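Local coordinates for protein (R)-specific enoyl-CoA hydratase (Pseudomonas aeruginosa, PDB 5CPG) that probably hydrates trans-2-enoyl-CoA thioesters reversibly to (R)-3-hydroxyacyl-CoA, as an (R)-specific enoyl-CoA hydratase of the MaoC family, at residues L11-S22 with D97-K108; I71-T80 with I135-L146. All blocks are in the same frame, centred on the assembly; numbering follows the deposited sequence.

Interaction 1: residues L11-S22 with D97-K108; sequences LEVGQKAEYTSS and DDLKVELEVLEK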
loop_
_atom_site.group_PDB
_atom_site.type_symbol
_atom_site.label_atom_id
_atom_site.label_comp_id
_atom_site.label_asym_id
_atom_site.label_seq_id
_atom_site.Cartn_x
_atom_site.Cartn_y
_atom_site.Cartn_z
ATOM N N LEU A 11 13.064 16.478 -15.076
ATOM C CA LEU A 11 13.677 15.535 -14.147
ATOM C C LEU A 11 15.147 15.307 -14.470
ATOM O O LEU A 11 15.497 15.261 -15.638
ATOM C CB LEU A 11 12.948 14.188 -14.208
ATOM C CG LEU A 11 11.550 14.223 -13.622
ATOM C CD1 LEU A 11 10.869 12.889 -13.940
ATOM C CD2 LEU A 11 11.681 14.405 -12.143
ATOM N N GLU A 12 15.981 15.131 -13.449
ATOM C CA GLU A 12 17.383 14.761 -13.640
ATOM C C GLU A 12 17.748 13.612 -12.766
ATOM O O GLU A 12 17.278 13.531 -11.631
ATOM C CB GLU A 12 18.318 15.935 -13.302
ATOM C CG GLU A 12 18.120 17.105 -14.190
ATOM C CD GLU A 12 19.060 18.257 -13.835
ATOM O OE1 GLU A 12 20.204 17.987 -13.388
ATOM O OE2 GLU A 12 18.627 19.419 -14.005
ATOM N N VAL A 13 18.624 12.749 -13.259
ATOM C CA VAL A 13 19.149 11.682 -12.444
ATOM C C VAL A 13 19.797 12.297 -11.206
ATOM O O VAL A 13 20.535 13.279 -11.332
ATOM C CB VAL A 13 20.178 10.843 -13.218
ATOM C CG1 VAL A 13 20.854 9.870 -12.295
ATOM C CG2 VAL A 13 19.504 10.151 -14.385
ATOM N N GLY A 14 19.533 11.713 -10.033
ATOM C CA GLY A 14 20.049 12.244 -8.782
ATOM C C GLY A 14 19.160 13.245 -8.060
ATOM O O GLY A 14 19.410 13.539 -6.885
ATOM N N GLN A 15 18.165 13.797 -8.752
ATOM C CA GLN A 15 17.170 14.686 -8.154
ATOM C C GLN A 15 16.423 13.991 -7.029
ATOM O O GLN A 15 15.985 12.860 -7.202
ATOM C CB GLN A 15 16.187 15.137 -9.205
ATOM C CG GLN A 15 15.168 16.092 -8.728
ATOM C CD GLN A 15 14.494 16.766 -9.892
ATOM O OE1 GLN A 15 14.747 16.422 -11.046
ATOM N NE2 GLN A 15 13.646 17.754 -9.606
ATOM N N LYS A 16 16.272 14.658 -5.885
ATOM C CA LYS A 16 15.633 14.027 -4.727
ATOM C C LYS A 16 14.431 14.836 -4.234
ATOM O O LYS A 16 14.279 16.018 -4.562
ATOM C CB LYS A 16 16.645 13.831 -3.579
ATOM C CG LYS A 16 17.784 12.833 -3.901
ATOM C CD LYS A 16 18.666 12.588 -2.688
ATOM C CE LYS A 16 19.721 11.514 -2.941
ATOM N NZ LYS A 16 20.494 11.170 -1.689
ATOM N N ALA A 17 13.557 14.188 -3.471
ATOM C CA ALA A 17 12.466 14.891 -2.797
ATOM C C ALA A 17 12.130 14.098 -1.552
ATOM O O ALA A 17 12.501 12.929 -1.445
ATOM C CB ALA A 17 11.257 15.038 -3.675
ATOM N N GLU A 18 11.435 14.745 -0.612
ATOM C CA GLU A 18 11.081 14.105 0.636
ATOM C C GLU A 18 9.604 14.300 0.954
ATOM O O GLU A 18 8.973 15.221 0.440
ATOM C CB GLU A 18 11.913 14.670 1.795
ATOM C CG GLU A 18 13.399 14.372 1.714
ATOM C CD GLU A 18 14.164 15.031 2.868
ATOM O OE1 GLU A 18 13.541 15.834 3.608
ATOM O OE2 GLU A 18 15.367 14.735 3.031
ATOM N N TYR A 19 9.066 13.423 1.802
ATOM C CA TYR A 19 7.622 13.406 2.079
ATOM C C TYR A 19 7.536 12.795 3.444
ATOM O O TYR A 19 8.074 11.713 3.655
ATOM C CB TYR A 19 6.889 12.565 1.023
ATOM C CG TYR A 19 5.385 12.485 1.177
ATOM C CD1 TYR A 19 4.582 13.558 0.844
ATOM C CD2 TYR A 19 4.778 11.310 1.634
ATOM C CE1 TYR A 19 3.192 13.493 0.975
ATOM C CE2 TYR A 19 3.388 11.223 1.758
ATOM C CZ TYR A 19 2.614 12.305 1.436
ATOM O OH TYR A 19 1.257 12.188 1.585
ATOM N N THR A 20 6.930 13.485 4.411
ATOM C CA THR A 20 7.047 13.003 5.776
ATOM C C THR A 20 5.664 12.747 6.360
ATOM O O THR A 20 4.690 13.386 5.961
ATOM C CB THR A 20 7.753 14.003 6.686
ATOM O OG1 THR A 20 7.013 15.232 6.617
ATOM C CG2 THR A 20 9.210 14.182 6.309
ATOM N N SER A 21 5.590 11.832 7.317
ATOM C CA SER A 21 4.304 11.495 7.905
ATOM C C SER A 21 4.494 10.979 9.322
ATOM O O SER A 21 5.398 10.214 9.605
ATOM C CB SER A 21 3.576 10.451 7.062
ATOM O OG SER A 21 2.296 10.169 7.609
ATOM N N SER A 22 3.626 11.406 10.235
ATOM C CA SER A 22 3.710 10.875 11.575
ATOM C C SER A 22 2.891 9.593 11.635
ATOM O O SER A 22 1.920 9.472 10.924
ATOM C CB SER A 22 3.174 11.896 12.572
ATOM O OG SER A 22 1.871 12.294 12.162
ATOM N N ASP A 97 6.175 6.576 15.833
ATOM C CA ASP A 97 7.331 6.848 14.987
ATOM C C ASP A 97 6.990 7.963 14.012
ATOM O O ASP A 97 5.819 8.285 13.849
ATOM C CB ASP A 97 7.738 5.577 14.209
ATOM C CG ASP A 97 8.433 4.560 15.077
ATOM O OD1 ASP A 97 8.777 4.871 16.227
ATOM O OD2 ASP A 97 8.662 3.419 14.621
ATOM N N ASP A 98 8.001 8.572 13.361
ATOM C CA ASP A 98 7.760 9.543 12.285
ATOM C C ASP A 98 8.544 9.052 11.096
ATOM O O ASP A 98 9.699 8.708 11.257
ATOM C CB ASP A 98 8.233 10.953 12.641
ATOM C CG ASP A 98 7.311 11.655 13.607
ATOM O OD1 ASP A 98 6.243 12.139 13.161
ATOM O OD2 ASP A 98 7.683 11.765 14.797
ATOM N N LEU A 99 7.930 9.032 9.933
ATOM C CA LEU A 99 8.632 8.483 8.773
ATOM C C LEU A 99 8.946 9.571 7.772
ATOM O O LEU A 99 8.188 10.507 7.576
ATOM C CB LEU A 99 7.791 7.388 8.096
ATOM C CG LEU A 99 7.424 6.231 8.985
ATOM C CD1 LEU A 99 6.628 5.207 8.154
ATOM C CD2 LEU A 99 8.668 5.594 9.582
ATOM N N LYS A 100 10.078 9.403 7.097
ATOM C CA LYS A 100 10.444 10.258 5.991
ATOM C C LYS A 100 10.666 9.407 4.748
ATOM O O LYS A 100 11.513 8.499 4.778
ATOM C CB LYS A 100 11.720 11.049 6.326
ATOM C CG LYS A 100 12.264 11.843 5.158
ATOM C CD LYS A 100 13.575 12.504 5.540
ATOM C CE LYS A 100 14.533 11.460 6.163
ATOM N NZ LYS A 100 15.875 12.008 6.586
ATOM N N VAL A 101 9.861 9.643 3.726
ATOM C CA VAL A 101 10.068 9.030 2.424
ATOM C C VAL A 101 11.085 9.859 1.665
ATOM O O VAL A 101 10.959 11.096 1.581
ATOM C CB VAL A 101 8.772 8.949 1.595
ATOM C CG1 VAL A 101 9.089 8.486 0.190
ATOM C CG2 VAL A 101 7.763 8.020 2.289
ATOM N N GLU A 102 12.113 9.190 1.176
ATOM C CA GLU A 102 13.087 9.842 0.304
ATOM C C GLU A 102 12.980 9.254 -1.097
ATOM O O GLU A 102 13.104 8.048 -1.255
ATOM C CB GLU A 102 14.506 9.666 0.834
ATOM C CG GLU A 102 15.489 10.431 -0.078
ATOM C CD GLU A 102 16.964 10.121 0.149
ATOM O OE1 GLU A 102 17.366 8.935 0.183
ATOM O OE2 GLU A 102 17.731 11.095 0.276
ATOM N N LEU A 103 12.745 10.103 -2.074
ATOM C CA LEU A 103 12.684 9.662 -3.473
ATOM C C LEU A 103 13.963 10.094 -4.137
ATOM O O LEU A 103 14.457 11.183 -3.869
ATOM C CB LEU A 103 11.499 10.279 -4.213
ATOM C CG LEU A 103 10.114 10.005 -3.628
ATOM C CD1 LEU A 103 9.074 10.684 -4.507
ATOM C CD2 LEU A 103 9.901 8.485 -3.542
ATOM N N GLU A 104 14.462 9.293 -5.069
ATOM C CA GLU A 104 15.603 9.761 -5.858
ATOM C C GLU A 104 15.491 9.263 -7.298
ATOM O O GLU A 104 15.268 8.079 -7.497
ATOM C CB GLU A 104 16.913 9.249 -5.268
ATOM C CG GLU A 104 18.138 9.820 -6.024
ATOM C CD GLU A 104 19.463 9.232 -5.522
ATOM O OE1 GLU A 104 19.495 8.666 -4.405
ATOM O OE2 GLU A 104 20.476 9.329 -6.264
ATOM N N VAL A 105 15.675 10.148 -8.277
ATOM C CA VAL A 105 15.628 9.704 -9.680
ATOM C C VAL A 105 16.884 8.877 -10.010
ATOM O O VAL A 105 18.009 9.378 -9.867
ATOM C CB VAL A 105 15.517 10.879 -10.654
ATOM C CG1 VAL A 105 15.604 10.345 -12.097
ATOM C CG2 VAL A 105 14.225 11.719 -10.425
ATOM N N LEU A 106 16.711 7.605 -10.397
ATOM C CA LEU A 106 17.871 6.732 -10.637
ATOM C C LEU A 106 18.226 6.699 -12.118
ATOM O O LEU A 106 19.404 6.727 -12.490
ATOM C CB LEU A 106 17.623 5.292 -10.156
ATOM C CG LEU A 106 17.463 4.999 -8.668
ATOM C CD1 LEU A 106 17.180 3.553 -8.463
ATOM C CD2 LEU A 106 18.763 5.412 -7.875
ATOM N N GLU A 107 17.209 6.645 -12.962
ATOM C CA GLU A 107 17.384 6.490 -14.409
ATOM C C GLU A 107 16.239 7.150 -15.145
ATOM O O GLU A 107 15.102 7.027 -14.704
ATOM C CB GLU A 107 17.428 5.004 -14.806
ATOM C CG GLU A 107 18.454 4.166 -14.063
ATOM C CD GLU A 107 18.307 2.673 -14.284
ATOM O OE1 GLU A 107 18.032 2.243 -15.428
ATOM O OE2 GLU A 107 18.471 1.923 -13.304
ATOM N N LYS A 108 16.529 7.817 -16.257
ATOM C CA LYS A 108 15.512 8.220 -17.211
ATOM C C LYS A 108 15.569 7.279 -18.415
ATOM O O LYS A 108 16.639 7.023 -18.958
ATOM C CB LYS A 108 15.701 9.662 -17.623
ATOM C CG LYS A 108 15.381 10.619 -16.454
ATOM C CD LYS A 108 15.723 12.075 -16.774
ATOM C CE LYS A 108 14.955 12.594 -17.971
ATOM N NZ LYS A 108 15.178 14.062 -18.146
HETATM O O HOH W 1 21.865 8.761 -3.584
#
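V101 meets the Y19 ring at its edge, with CG2 near the ring plane, while Y19 CB lies 4.1 Å from V101 CB. With CG anti to the backbone N (chi1 -179°), the tyrosine swings its ring away from the valine, toward A69, A70 and T73 of helix 62-73, and its OH bonds to S35 O of the second subunit. Two flat carboxylates on the other face of the sheet each have a lysine methylene above them. K100 CD sits over the E18 carboxylate, 3.7 Å from E18 CD. K16 CE covers one face of the E104 group at 3.2 Å from E104 OE1, the two chains running side by side. K16 NZ makes a weak salt bridge to E102 OE2 (3.4 Å) and a longer one to E104; the stronger partner of both glutamates is R119 on the next strand. Strands 16-22 and 98-108 pair antiparallel in the five-stranded hotdog sheet that wraps helix 62-73, the former being its edge within this chain. The pairing is straight at L103 N to A17 O (2.9 Å, 175°) and bent and weak at Y19 N to V101 O (135°). Just before strand 16-22, a type II turn from E12 to Q15 brings G14 N to V105 O at 2.8 Å. V105 CB packs against the same turn, 3.3 Å from E12 O, and K108 NZ reaches L11 O at 2.8 Å.

Interaction 2: residues I71-T80 with I135-L146; sequences IATVLPGPGT and IMAPEEKLSVEL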
loop_
_atom_site.group_PDB
_atom_site.type_symbol
_atom_site.label_atom_id
_atom_site.label_comp_id
_atom_site.label_asym_id
_atom_site.label_seq_id
_atom_site.Cartn_x
_atom_site.Cartn_y
_atom_site.Cartn_z
ATOM N N ILE A 71 5.267 10.014 -4.665
ATOM C CA ILE A 71 5.527 10.026 -6.103
ATOM C C ILE A 71 4.421 10.819 -6.805
ATOM O O ILE A 71 4.651 11.694 -7.651
ATOM C CB ILE A 71 5.594 8.597 -6.641
ATOM C CG1 ILE A 71 6.829 7.859 -6.065
ATOM C CG2 ILE A 71 5.507 8.576 -8.180
ATOM C CD1 ILE A 71 6.895 6.403 -6.532
ATOM N N ALA A 72 3.182 10.546 -6.398
ATOM C CA ALA A 72 2.038 11.177 -7.023
ATOM C C ALA A 72 1.847 12.636 -6.726
ATOM O O ALA A 72 1.216 13.323 -7.537
ATOM C CB ALA A 72 0.756 10.425 -6.624
ATOM N N THR A 73 2.338 13.105 -5.577
ATOM C CA THR A 73 2.087 14.511 -5.206
ATOM C C THR A 73 3.332 15.377 -5.140
ATOM O O THR A 73 3.189 16.622 -5.101
ATOM C CB THR A 73 1.332 14.649 -3.843
ATOM O OG1 THR A 73 2.132 14.210 -2.742
ATOM C CG2 THR A 73 0.027 13.818 -3.866
ATOM N N VAL A 74 4.516 14.769 -5.129
ATOM C CA VAL A 74 5.749 15.570 -4.941
ATOM C C VAL A 74 6.698 15.382 -6.120
ATOM O O VAL A 74 7.001 16.355 -6.791
ATOM C CB VAL A 74 6.488 15.234 -3.639
ATOM C CG1 VAL A 74 7.720 16.126 -3.496
ATOM C CG2 VAL A 74 5.572 15.444 -2.436
ATOM N N LEU A 75 7.142 14.143 -6.387
ATOM C CA LEU A 75 8.110 13.929 -7.475
ATOM C C LEU A 75 7.881 12.592 -8.206
ATOM O O LEU A 75 8.084 11.522 -7.619
ATOM C CB LEU A 75 9.530 13.981 -6.915
ATOM C CG LEU A 75 10.700 13.828 -7.901
ATOM C CD1 LEU A 75 10.854 15.101 -8.729
ATOM C CD2 LEU A 75 12.065 13.424 -7.263
ATOM N N PRO A 76 7.508 12.652 -9.488
ATOM C CA PRO A 76 7.294 13.871 -10.297
ATOM C C PRO A 76 5.987 14.599 -10.038
ATOM O O PRO A 76 5.801 15.701 -10.520
ATOM C CB PRO A 76 7.328 13.346 -11.757
ATOM C CG PRO A 76 7.842 11.939 -11.656
ATOM C CD PRO A 76 7.370 11.449 -10.323
ATOM N N GLY A 77 5.054 13.989 -9.314
ATOM C CA GLY A 77 3.831 14.688 -8.983
ATOM C C GLY A 77 2.703 14.464 -9.957
ATOM O O GLY A 77 2.663 13.460 -10.674
ATOM N N PRO A 78 1.741 15.403 -10.006
ATOM C CA PRO A 78 0.555 15.170 -10.850
ATOM C C PRO A 78 0.831 14.800 -12.314
ATOM O O PRO A 78 1.685 15.405 -12.943
ATOM C CB PRO A 78 -0.188 16.502 -10.755
ATOM C CG PRO A 78 0.140 16.987 -9.400
ATOM C CD PRO A 78 1.577 16.583 -9.137
ATOM N N GLY A 79 0.123 13.792 -12.828
ATOM C CA GLY A 79 0.302 13.321 -14.181
ATOM C C GLY A 79 1.160 12.061 -14.317
ATOM O O GLY A 79 1.281 11.524 -15.378
ATOM N N THR A 80 1.752 11.604 -13.223
ATOM C CA THR A 80 2.548 10.384 -13.210
ATOM C C THR A 80 1.706 9.116 -13.290
ATOM O O THR A 80 0.645 9.042 -12.671
ATOM C CB THR A 80 3.376 10.340 -11.937
ATOM O OG1 THR A 80 4.162 11.532 -11.867
ATOM C CG2 THR A 80 4.291 9.128 -11.883
ATOM N N ILE A 135 7.907 4.291 -13.107
ATOM C CA ILE A 135 6.794 5.177 -13.443
ATOM C C ILE A 135 6.926 5.697 -14.867
ATOM O O ILE A 135 7.995 5.654 -15.463
ATOM C CB ILE A 135 6.735 6.382 -12.461
ATOM C CG1 ILE A 135 8.047 7.168 -12.569
ATOM C CG2 ILE A 135 6.461 5.853 -11.013
ATOM C CD1 ILE A 135 8.131 8.436 -11.693
ATOM N N MET A 136 5.819 6.215 -15.396
ATOM C CA MET A 136 5.869 7.082 -16.571
ATOM C C MET A 136 5.669 8.502 -16.092
ATOM O O MET A 136 4.626 8.851 -15.526
ATOM C CB MET A 136 4.797 6.675 -17.597
ATOM C CG MET A 136 4.863 7.522 -18.868
ATOM S SD MET A 136 3.749 6.855 -20.108
ATOM C CE MET A 136 4.203 5.146 -19.986
ATOM N N ALA A 137 6.688 9.335 -16.285
ATOM C CA ALA A 137 6.602 10.688 -15.767
ATOM C C ALA A 137 5.731 11.513 -16.696
ATOM O O ALA A 137 5.529 11.132 -17.856
ATOM C CB ALA A 137 8.031 11.308 -15.648
ATOM N N PRO A 138 5.220 12.644 -16.203
ATOM C CA PRO A 138 4.313 13.480 -16.993
ATOM C C PRO A 138 5.058 14.081 -18.176
ATOM O O PRO A 138 6.216 14.440 -18.013
ATOM C CB PRO A 138 3.884 14.583 -16.014
ATOM C CG PRO A 138 4.214 14.070 -14.664
ATOM C CD PRO A 138 5.399 13.164 -14.835
ATOM N N GLU A 139 4.412 14.151 -19.332
ATOM C CA GLU A 139 5.001 14.793 -20.507
ATOM C C GLU A 139 4.968 16.314 -20.376
ATOM O O GLU A 139 5.930 16.983 -20.724
ATOM C CB GLU A 139 4.274 14.353 -21.776
ATOM C CG GLU A 139 4.764 15.031 -23.060
ATOM C CD GLU A 139 6.145 14.559 -23.515
ATOM O OE1 GLU A 139 6.239 13.479 -24.143
ATOM O OE2 GLU A 139 7.136 15.278 -23.262
ATOM N N GLU A 140 3.874 16.859 -19.855
ATOM C CA GLU A 140 3.694 18.319 -19.836
ATOM C C GLU A 140 3.618 18.886 -18.425
ATOM O O GLU A 140 3.293 18.176 -17.454
ATOM C CB GLU A 140 2.438 18.707 -20.603
ATOM C CG GLU A 140 1.144 18.345 -19.880
ATOM C CD GLU A 140 0.769 16.865 -20.000
ATOM O OE1 GLU A 140 1.549 16.079 -20.588
ATOM O OE2 GLU A 140 -0.313 16.489 -19.491
ATOM N N LYS A 141 3.946 20.168 -18.306
ATOM C CA LYS A 141 3.935 20.837 -17.016
ATOM C C LYS A 141 2.493 20.979 -16.569
ATOM O O LYS A 141 1.596 21.208 -17.389
ATOM C CB LYS A 141 4.608 22.202 -17.099
ATOM C CG LYS A 141 4.850 22.886 -15.759
ATOM C CD LYS A 141 5.908 22.174 -14.930
ATOM C CE LYS A 141 6.309 22.985 -13.709
ATOM N NZ LYS A 141 7.484 22.348 -13.027
ATOM N N LEU A 142 2.277 20.834 -15.265
ATOM C CA LEU A 142 0.936 20.735 -14.716
ATOM C C LEU A 142 0.851 21.384 -13.359
ATOM O O LEU A 142 1.792 21.315 -12.565
ATOM C CB LEU A 142 0.520 19.283 -14.603
ATOM C CG LEU A 142 -0.308 18.692 -15.716
ATOM C CD1 LEU A 142 -0.273 17.184 -15.577
ATOM C CD2 LEU A 142 -1.712 19.221 -15.569
ATOM N N SER A 143 -0.282 22.031 -13.111
ATOM C CA SER A 143 -0.575 22.613 -11.806
ATOM C C SER A 143 -1.988 22.146 -11.423
ATOM O O SER A 143 -2.945 22.306 -12.181
ATOM C CB SER A 143 -0.461 24.137 -11.848
ATOM O OG SER A 143 -0.180 24.679 -10.570
ATOM N N VAL A 144 -2.109 21.515 -10.266
ATOM C CA VAL A 144 -3.350 20.845 -9.935
ATOM C C VAL A 144 -3.727 21.164 -8.488
ATOM O O VAL A 144 -2.872 21.182 -7.615
ATOM C CB VAL A 144 -3.214 19.313 -10.123
ATOM C CG1 VAL A 144 -4.473 18.585 -9.662
ATOM C CG2 VAL A 144 -2.890 18.985 -11.582
ATOM N N GLU A 145 -5.000 21.463 -8.250
ATOM C CA GLU A 145 -5.475 21.634 -6.888
ATOM C C GLU A 145 -5.791 20.236 -6.364
ATOM O O GLU A 145 -6.621 19.538 -6.954
ATOM C CB GLU A 145 -6.723 22.533 -6.842
ATOM C CG GLU A 145 -7.245 22.831 -5.441
ATOM C CD GLU A 145 -6.364 23.829 -4.705
ATOM O OE1 GLU A 145 -5.674 24.612 -5.390
ATOM O OE2 GLU A 145 -6.352 23.831 -3.452
ATOM N N LEU A 146 -5.119 19.816 -5.302
ATOM C CA LEU A 146 -5.479 18.550 -4.668
ATOM C C LEU A 146 -6.862 18.640 -4.022
ATOM O O LEU A 146 -7.260 19.697 -3.542
ATOM C CB LEU A 146 -4.423 18.139 -3.629
ATOM C CG LEU A 146 -2.973 17.830 -4.069
ATOM C CD1 LEU A 146 -2.129 17.296 -2.907
ATOM C CD2 LEU A 146 -2.869 16.887 -5.275
#
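I135 points its CD1 end-on at the rim of the P76 ring, a tight 3.4 Å from P76 CD. A chi1 of 60° sets CG1 between the backbone N and the carbonyl carbon of I135, and the extended chain beyond carries CD1 to the proline. CG2 of the same isoleucine goes to I71 CG2, at the last turn of helix 62-73. T80 crosses I135 at a slant, its CG2 3.7 Å from I135 CB. Its other branch serves the type II turn from G77 to T80: OG1 donates to G77 O (2.7 Å), in the carbonyl plane on a lone pair, and T80 N reaches the same oxygen. P138 sets its ring between P76 and this turn, CD 3.6 Å from P76 CB and CG 3.3 Å from P78 O. Further along, P78 and V144 lie alongside, pointing opposite ways, with P78 CB 3.8 Å from V144 CG2. G79 carries no side chain, and P138 and L142 close in over it. In the hotdog fold this packs the exit of the central helix, with a cis peptide before P76, against the chain leaving strand 127-136. Across the contact the chemistry is almost wholly apolar, apart from a CA-H...O contact of T80 CA to M136 O. The fit thus rests on shape and buried apolar surface, while P78 O is met from outside, by N5 ND2.

In the fold
From the N terminus, 11-22 comes first and waits for 97-108: interaction 1 closes a loop of 74 residues that carries the helices, including the whole of the central helix 62-73. Before it closes, 71-80 leaves that helix, and interaction 2 closes only at 135-146, after four strands of the sheet. The two loops therefore cross rather than nest. They also touch: L11 packs on both L75 and A137, A17 CB meets V74 CG1, and L103 CD1 lies against L75 O. Interaction 1 thus adds the edge strand to the sheet, while interaction 2 ties the end of the helix to the end of strand 127-136 and the chain that follows it.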